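Local coordinates for protein mannan endo-1,4-beta-mannosidase (Mytilus edulis, PDB 2C0H) that hydrolyses internal beta-1,4-mannosidic linkages in mannans, galactomannans and glucomannans as a monomeric endo-acting enzyme of glycosyl hydrolase family 5, at residues S185-G190 against G224-K229; V262-Y265 against H270-N273; G293-E298 against S307-A312. The protein carries 3 engineered substitutions. One frame throughout, in Å; residues are numbered along the deposited sequence.

Contact 1 of 3, residues S185-G190 against G224-K229; sequences SGSGAG and GSWNMK
W226 brings the far corner of its indole, CH2 and CZ2, against S187 and A189. The contact joins two loops at the C-terminal end of the TIM barrel, one following strand 221-225 and the other preceding helix 198-215. S187 OG lies at the edge of the indole, near its plane, 3.6 Å from W226 CH2. A189 CB packs obliquely on the same corner, 3.9 Å from W226 CH2. N227 CB sits over the centre of the face opposite A189 CA. S187 OG is set between its own backbone N and carbonyl carbon (chi1 78°). There it accepts a hydrogen bond from A189 N in an ST turn, at 3.1 Å and nearly straight (166°), and it is also hydrogen-bonded to L184 O. W226 probably binds substrate, as in related mannanases. Its ring also meets W191 and touches E163, which places this contact beside the probable mannan-binding cleft. K229 stretches out fully and passes S187 CB with its CD. A water accepts from K229 NZ and donates to S185 O. A second water lies in the indole plane, accepting from W226 NE1 at 2.9 Å and donating to S187 O at 3.2 Å.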
loop_
_atom_site.group_PDB
_atom_site.type_symbol
_atom_site.label_atom_id
_atom_site.label_comp_id
_atom_site.label_asym_id
_atom_site.label_seq_id
_atom_site.Cartn_x
_atom_site.Cartn_y
_atom_site.Cartn_z
ATOM N N SER A 185 -2.347 -5.113 22.671
ATOM C CA SER A 185 -3.386 -4.871 23.679
ATOM C C SER A 185 -3.410 -3.392 24.088
ATOM O O SER A 185 -2.375 -2.821 24.394
ATOM C CB SER A 185 -3.171 -5.758 24.904
ATOM O OG SER A 185 -3.459 -7.110 24.600
ATOM N N GLY A 186 -4.591 -2.778 24.056
ATOM C CA GLY A 186 -4.736 -1.347 24.367
ATOM C C GLY A 186 -4.412 -0.397 23.227
ATOM O O GLY A 186 -4.519 0.823 23.391
ATOM N N SER A 187 -4.013 -0.940 22.071
ATOM C CA SER A 187 -3.586 -0.132 20.910
ATOM C C SER A 187 -4.720 0.295 19.983
ATOM O O SER A 187 -4.542 1.181 19.143
ATOM C CB SER A 187 -2.572 -0.917 20.081
ATOM O OG SER A 187 -3.231 -1.892 19.275
ATOM N N GLY A 188 -5.870 -0.361 20.094
ATOM C CA GLY A 188 -6.964 -0.153 19.163
ATOM C C GLY A 188 -7.029 -1.171 18.041
ATOM O O GLY A 188 -8.039 -1.263 17.374
ATOM N N ALA A 189 -5.958 -1.938 17.829
ATOM C CA ALA A 189 -5.977 -2.990 16.811
ATOM C C ALA A 189 -7.183 -3.904 16.982
ATOM O O ALA A 189 -7.634 -4.134 18.106
ATOM C CB ALA A 189 -4.712 -3.813 16.894
ATOM N N GLY A 190 -7.691 -4.434 15.868
ATOM C CA GLY A 190 -8.875 -5.292 15.871
ATOM C C GLY A 190 -10.187 -4.527 15.940
ATOM O O GLY A 190 -11.219 -5.098 16.281
ATOM N N GLY A 224 0.095 -1.843 3.439
ATOM C CA GLY A 224 -0.134 -0.616 4.206
ATOM C C GLY A 224 -0.518 -0.838 5.668
ATOM O O GLY A 224 -1.700 -0.959 5.990
ATOM N N SER A 225 0.472 -0.873 6.558
ATOM C CA SER A 225 0.278 -1.149 7.981
ATOM C C SER A 225 -0.334 0.046 8.704
ATOM O O SER A 225 0.041 1.180 8.450
ATOM C CB SER A 225 1.607 -1.536 8.643
ATOM O OG SER A 225 1.432 -1.760 10.021
ATOM N N TRP A 226 -1.263 -0.230 9.606
ATOM C CA TRP A 226 -2.011 0.831 10.297
ATOM C C TRP A 226 -1.206 1.645 11.299
ATOM O O TRP A 226 -1.529 2.811 11.546
ATOM C CB TRP A 226 -3.281 0.245 10.941
ATOM C CG TRP A 226 -3.450 0.468 12.419
ATOM C CD1 TRP A 226 -4.251 1.403 13.031
ATOM C CD2 TRP A 226 -2.835 -0.273 13.477
ATOM N NE1 TRP A 226 -4.152 1.289 14.384
ATOM C CE2 TRP A 226 -3.293 0.270 14.694
ATOM C CE3 TRP A 226 -1.932 -1.342 13.518
ATOM C CZ2 TRP A 226 -2.882 -0.217 15.931
ATOM C CZ3 TRP A 226 -1.521 -1.822 14.747
ATOM C CH2 TRP A 226 -1.989 -1.256 15.942
ATOM N N ASN A 227 -0.165 1.054 11.874
ATOM C CA ASN A 227 0.597 1.682 12.960
ATOM C C ASN A 227 1.957 1.008 13.091
ATOM O O ASN A 227 2.080 -0.197 12.885
ATOM C CB ASN A 227 -0.182 1.600 14.282
ATOM C CG ASN A 227 0.490 2.346 15.433
ATOM O OD1 ASN A 227 1.329 1.798 16.135
ATOM N ND2 ASN A 227 0.056 3.575 15.675
ATOM N N MET A 228 2.972 1.787 13.444
ATOM C CA MET A 228 4.318 1.256 13.620
ATOM C C MET A 228 4.441 0.118 14.643
ATOM O O MET A 228 5.388 -0.671 14.559
ATOM C CB MET A 228 5.261 2.400 14.004
ATOM C CG MET A 228 6.727 2.076 14.007
ATOM S SD MET A 228 7.406 1.539 12.426
ATOM C CE MET A 228 7.078 2.967 11.442
ATOM N N LYS A 229 3.524 0.016 15.605
ATOM C CA LYS A 229 3.534 -1.095 16.574
ATOM C C LYS A 229 3.495 -2.489 15.953
ATOM O O LYS A 229 3.869 -3.449 16.619
ATOM C CB LYS A 229 2.384 -0.960 17.580
ATOM C CG LYS A 229 2.613 0.149 18.575
ATOM C CD LYS A 229 1.474 0.288 19.549
ATOM C CE LYS A 229 1.811 1.319 20.618
ATOM N NZ LYS A 229 0.674 1.525 21.567
HETATM O O HOH W 1 -0.309 -1.360 22.646
HETATM O O HOH W 2 -5.635 2.610 16.553
#

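Contact 2 of 3, residues V262-Y265 against H270-N273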
loop_
_atom_site.group_PDB
_atom_site.type_symbol
_atom_site.label_atom_id
_atom_site.label_comp_id
_atom_site.label_asym_id
_atom_site.label_seq_id
_atom_site.Cartn_x
_atom_site.Cartn_y
_atom_site.Cartn_z
ATOM N N VAL A 262 3.750 2.532 6.214
ATOM C CA VAL A 262 3.117 2.713 7.512
ATOM C C VAL A 262 2.253 3.952 7.482
ATOM O O VAL A 262 2.593 4.925 6.833
ATOM C CB VAL A 262 4.134 2.825 8.679
ATOM C CG1 VAL A 262 4.965 4.113 8.578
ATOM C CG2 VAL A 262 3.443 2.752 10.015
ATOM N N HIS A 263 1.141 3.892 8.199
ATOM C CA HIS A 263 0.241 5.020 8.304
ATOM C C HIS A 263 0.398 5.694 9.670
ATOM O O HIS A 263 0.764 5.049 10.663
ATOM C CB HIS A 263 -1.184 4.526 8.095
ATOM C CG HIS A 263 -1.374 3.771 6.810
ATOM N ND1 HIS A 263 -2.496 3.013 6.553
ATOM C CD2 HIS A 263 -0.583 3.652 5.718
ATOM C CE1 HIS A 263 -2.386 2.467 5.356
ATOM N NE2 HIS A 263 -1.235 2.837 4.827
ATOM N N THR A 264 0.149 6.998 9.745
ATOM C CA THR A 264 0.291 7.656 11.046
ATOM C C THR A 264 -0.613 8.874 11.172
ATOM O O THR A 264 -0.657 9.738 10.282
ATOM C CB THR A 264 1.787 7.988 11.325
ATOM O OG1 THR A 264 1.970 8.485 12.664
ATOM C CG2 THR A 264 2.295 8.957 10.319
ATOM N N TYR A 265 -1.378 8.876 12.259
ATOM C CA TYR A 265 -2.307 9.952 12.593
ATOM C C TYR A 265 -2.161 10.284 14.072
ATOM O O TYR A 265 -1.899 9.398 14.888
ATOM C CB TYR A 265 -3.736 9.503 12.306
ATOM C CG TYR A 265 -4.014 9.144 10.860
ATOM C CD1 TYR A 265 -4.306 10.124 9.920
ATOM C CD2 TYR A 265 -4.018 7.825 10.435
ATOM C CE1 TYR A 265 -4.579 9.820 8.599
ATOM C CE2 TYR A 265 -4.305 7.506 9.116
ATOM C CZ TYR A 265 -4.580 8.506 8.192
ATOM O OH TYR A 265 -4.887 8.257 6.868
ATOM N N HIS A 270 -1.598 15.019 19.534
ATOM C CA HIS A 270 -0.224 14.572 19.772
ATOM C C HIS A 270 0.029 13.258 19.052
ATOM O O HIS A 270 -0.852 12.411 18.983
ATOM C CB HIS A 270 0.049 14.390 21.267
ATOM C CG HIS A 270 0.010 15.669 22.049
ATOM N ND1 HIS A 270 1.088 16.523 22.134
ATOM C CD2 HIS A 270 -0.975 16.232 22.786
ATOM C CE1 HIS A 270 0.767 17.559 22.889
ATOM N NE2 HIS A 270 -0.480 17.407 23.296
ATOM N N PHE A 271 1.226 13.115 18.490
ATOM C CA PHE A 271 1.669 11.816 17.978
ATOM C C PHE A 271 2.149 10.931 19.140
ATOM O O PHE A 271 2.802 11.405 20.069
ATOM C CB PHE A 271 2.807 11.972 16.957
ATOM C CG PHE A 271 2.349 12.357 15.556
ATOM C CD1 PHE A 271 1.571 11.496 14.793
ATOM C CD2 PHE A 271 2.730 13.563 14.982
ATOM C CE1 PHE A 271 1.169 11.829 13.503
ATOM C CE2 PHE A 271 2.323 13.897 13.696
ATOM C CZ PHE A 271 1.536 13.031 12.958
ATOM N N GLY A 272 1.834 9.643 19.074
ATOM C CA GLY A 272 2.398 8.675 20.007
ATOM C C GLY A 272 3.874 8.468 19.737
ATOM O O GLY A 272 4.351 8.762 18.643
ATOM N N ASN A 273 4.592 7.929 20.722
ATOM C CA ASN A 273 6.034 7.729 20.608
ATOM C C ASN A 273 6.427 6.781 19.478
ATOM O O ASN A 273 7.559 6.805 19.031
ATOM C CB ASN A 273 6.631 7.212 21.918
ATOM C CG ASN A 273 8.165 7.253 21.921
ATOM O OD1 ASN A 273 8.777 8.285 21.626
ATOM N ND2 ASN A 273 8.786 6.129 22.249
HETATM O O HOH W 3 -0.155 8.698 17.021
#
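T264 is the first residue of 262-265 to meet the 270-273 segment, and it does so through its hydroxyl oxygen, which comes obliquely against the F271 ring. The contact lies in the loop that follows strand 260-263 at the C-terminal end of the TIM barrel. In this loop the chain turns back so that 270-273 comes beside 262-265, with four residues between them. The CB of T264 points toward the 270-273 segment, and its side chain crosses that of F271 at about a right angle. OG1 is anti to the backbone N of T264 (chi1 -173°), and this sets it 3.5 Å from F271 CE1. The hydroxyl does not depend on the ring for a polar partner, because T264 OG1 is hydrogen-bonded to S275 OG further along the same loop. F277 touches both T264 and the F271 ring.

Y265 comes next and behaves differently. Its CB points away from the 270-273 segment. The phenol touches W323, and its OH is hydrogen-bonded to E294 OE1, in the site where Y265 probably binds substrate. What it offers F271 is backbone: Y265 C is 3.7 Å from F271 CE1, again obliquely. The CE1 corner of F271 therefore rests on the Y265 backbone, not on its phenol. No direct hydrogen bond links the two segments. One water spans them, donating to Y265 O at 2.8 Å and accepting from G272 N at 3.0 Å.

Contact 3 of 3, residues G293-E298 against S307-A312; sequences GEFNQE and SMFEWA
F295 has CG between its backbone N and carbonyl carbon (chi1 64°), which turns the ring toward the helix, while M308 bends at its last torsion (chi3 90°), which brings CE against that ring, with SD beside it. The two side chains slide past each other in opposite directions. M308 CE is 3.7 Å from F295 CD1, approaching obliquely, and M308 SD lies at the ring edge, 5.2 Å from the F295 ring centroid, in a Met-aromatic contact. M308 CE also touches N296 O at 3.7 Å, and M308 SD reaches Q297 CA. The far end of F295 meets F309 in a T-shaped stack. F295 CZ stands over one face of F309, offset toward its rim, and the planes meet at 69° with centroids 5.4 Å apart. With an alanine here in place of F295, the F309 face and the M308 methyl would probably lose their shared partner and a gap would open between them. F295 also touches A320 and T322 of strand 319-322. Its neighbour in sequence is E294, the probable nucleophile. The arrangement is that of a beta-alpha-beta unit of the TIM barrel, in which helix 305-314 packs on the chain leaving strand 290-294.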
loop_
_atom_site.group_PDB
_atom_site.type_symbol
_atom_site.label_atom_id
_atom_site.label_comp_id
_atom_site.label_asym_id
_atom_site.label_seq_id
_atom_site.Cartn_x
_atom_site.Cartn_y
_atom_site.Cartn_z
ATOM N N GLY A 293 2.673 6.091 4.147
ATOM C CA GLY A 293 1.676 5.880 3.109
ATOM C C GLY A 293 0.335 6.540 3.313
ATOM O O GLY A 293 -0.454 6.556 2.387
ATOM N N GLU A 294 0.104 7.061 4.520
ATOM C CA GLU A 294 -1.094 7.880 4.810
ATOM C C GLU A 294 -0.758 8.838 5.944
ATOM O O GLU A 294 -0.187 8.416 6.955
ATOM C CB GLU A 294 -2.281 7.030 5.283
ATOM C CG GLU A 294 -2.880 6.075 4.262
ATOM C CD GLU A 294 -4.140 5.376 4.752
ATOM O OE1 GLU A 294 -4.667 5.746 5.833
ATOM O OE2 GLU A 294 -4.612 4.435 4.056
ATOM N N PHE A 295 -1.111 10.112 5.765
ATOM C CA PHE A 295 -1.012 11.125 6.821
ATOM C C PHE A 295 -1.723 12.348 6.282
ATOM O O PHE A 295 -1.959 12.451 5.075
ATOM C CB PHE A 295 0.448 11.479 7.136
ATOM C CG PHE A 295 1.185 12.122 6.002
ATOM C CD1 PHE A 295 1.327 13.517 5.906
ATOM C CD2 PHE A 295 1.754 11.340 4.998
ATOM C CE1 PHE A 295 2.002 14.086 4.866
ATOM C CE2 PHE A 295 2.427 11.916 3.942
ATOM C CZ PHE A 295 2.565 13.290 3.864
ATOM N N ASN A 296 -2.013 13.309 7.164
ATOM C CA ASN A 296 -2.429 14.640 6.703
ATOM C C ASN A 296 -2.261 15.676 7.813
ATOM O O ASN A 296 -2.070 15.354 8.978
ATOM C CB ASN A 296 -3.865 14.657 6.131
ATOM C CG ASN A 296 -4.902 14.093 7.078
ATOM O OD1 ASN A 296 -4.990 14.466 8.253
ATOM N ND2 ASN A 296 -5.724 13.177 6.565
ATOM N N GLN A 297 -2.281 16.932 7.398
ATOM C CA GLN A 297 -2.089 18.063 8.306
ATOM C C GLN A 297 -3.211 18.145 9.340
ATOM O O GLN A 297 -2.991 18.542 10.484
ATOM C CB GLN A 297 -2.032 19.318 7.461
ATOM C CG GLN A 297 -1.776 20.591 8.176
ATOM C CD GLN A 297 -1.840 21.757 7.226
ATOM O OE1 GLN A 297 -1.198 21.771 6.161
ATOM N NE2 GLN A 297 -2.649 22.739 7.583
ATOM N N GLU A 298 -4.409 17.745 8.949
ATOM C CA GLU A 298 -5.545 17.773 9.861
ATOM C C GLU A 298 -5.338 16.873 11.091
ATOM O O GLU A 298 -5.887 17.134 12.168
ATOM C CB GLU A 298 -6.827 17.420 9.096
ATOM C CG GLU A 298 -7.303 18.508 8.096
ATOM C CD GLU A 298 -6.525 18.599 6.767
ATOM O OE1 GLU A 298 -5.602 17.796 6.506
ATOM O OE2 GLU A 298 -6.846 19.487 5.937
ATOM N N SER A 307 6.040 20.727 6.375
ATOM C CA SER A 307 6.906 20.133 7.412
ATOM C C SER A 307 6.825 18.616 7.432
ATOM O O SER A 307 7.830 17.965 7.680
ATOM C CB SER A 307 6.557 20.666 8.797
ATOM O OG SER A 307 7.008 22.025 8.940
ATOM N N MET A 308 5.647 18.077 7.164
ATOM C CA MET A 308 5.466 16.624 7.165
ATOM C C MET A 308 6.192 16.016 5.942
ATOM O O MET A 308 6.923 15.026 6.082
ATOM C CB MET A 308 3.978 16.277 7.198
ATOM C CG MET A 308 3.273 16.762 8.479
ATOM S SD MET A 308 1.505 16.415 8.575
ATOM C CE MET A 308 1.571 14.830 9.367
ATOM N N PHE A 309 6.018 16.593 4.758
ATOM C CA PHE A 309 6.778 16.143 3.550
ATOM C C PHE A 309 8.291 16.313 3.791
ATOM O O PHE A 309 9.088 15.428 3.455
ATOM C CB PHE A 309 6.320 16.875 2.284
ATOM C CG PHE A 309 5.121 16.254 1.613
ATOM C CD1 PHE A 309 5.279 15.298 0.621
ATOM C CD2 PHE A 309 3.848 16.658 1.932
ATOM C CE1 PHE A 309 4.191 14.724 0.001
ATOM C CE2 PHE A 309 2.740 16.119 1.279
ATOM C CZ PHE A 309 2.919 15.135 0.308
ATOM N N GLU A 310 8.688 17.425 4.408
ATOM C CA GLU A 310 10.102 17.659 4.711
ATOM C C GLU A 310 10.699 16.623 5.645
ATOM O O GLU A 310 11.838 16.176 5.429
ATOM C CB GLU A 310 10.311 19.049 5.323
ATOM C CG GLU A 310 11.786 19.436 5.524
ATOM C CD GLU A 310 12.497 19.819 4.243
ATOM O OE1 GLU A 310 11.842 19.885 3.179
ATOM O OE2 GLU A 310 13.729 20.060 4.297
ATOM N N TRP A 311 9.964 16.268 6.701
ATOM C CA TRP A 311 10.424 15.257 7.666
ATOM C C TRP A 311 10.643 13.933 6.935
ATOM O O TRP A 311 11.715 13.325 7.049
ATOM C CB TRP A 311 9.440 15.079 8.827
ATOM C CG TRP A 311 9.963 14.166 9.907
ATOM C CD1 TRP A 311 9.808 12.811 9.980
ATOM C CD2 TRP A 311 10.735 14.541 11.055
ATOM N NE1 TRP A 311 10.425 12.326 11.099
ATOM C CE2 TRP A 311 11.009 13.361 11.779
ATOM C CE3 TRP A 311 11.233 15.756 11.532
ATOM C CZ2 TRP A 311 11.753 13.364 12.961
ATOM C CZ3 TRP A 311 11.957 15.762 12.704
ATOM C CH2 TRP A 311 12.218 14.577 13.409
ATOM N N ALA A 312 9.651 13.513 6.159
ATOM C CA ALA A 312 9.765 12.239 5.421
ATOM C C ALA A 312 10.967 12.271 4.499
ATOM O O ALA A 312 11.745 11.317 4.440
ATOM C CB ALA A 312 8.504 11.944 4.632
#

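Contacts 1, 2 and 3 follow one another along the chain. Each has one segment on, or running off, one of three successive parallel strands, 221-225, 260-263 and 290-294. Contact 1 is joined to contact 2 by S225 O and H263 N, 2.9 Å apart, and contact 2 to contact 3 by V262 O and G293 N, also 2.9 Å apart. The centres of contacts 1 and 3 are about 19 Å apart; their nearest atoms are about 6 Å apart and do not touch. The active site ties them together. Y265 OH of contact 2 lies 2.7 Å from OE1 of E294, the probable nucleophile, in contact 3. H263 ND1 is hydrogen-bonded to E163, the probable proton donor, which W226 of contact 1 touches.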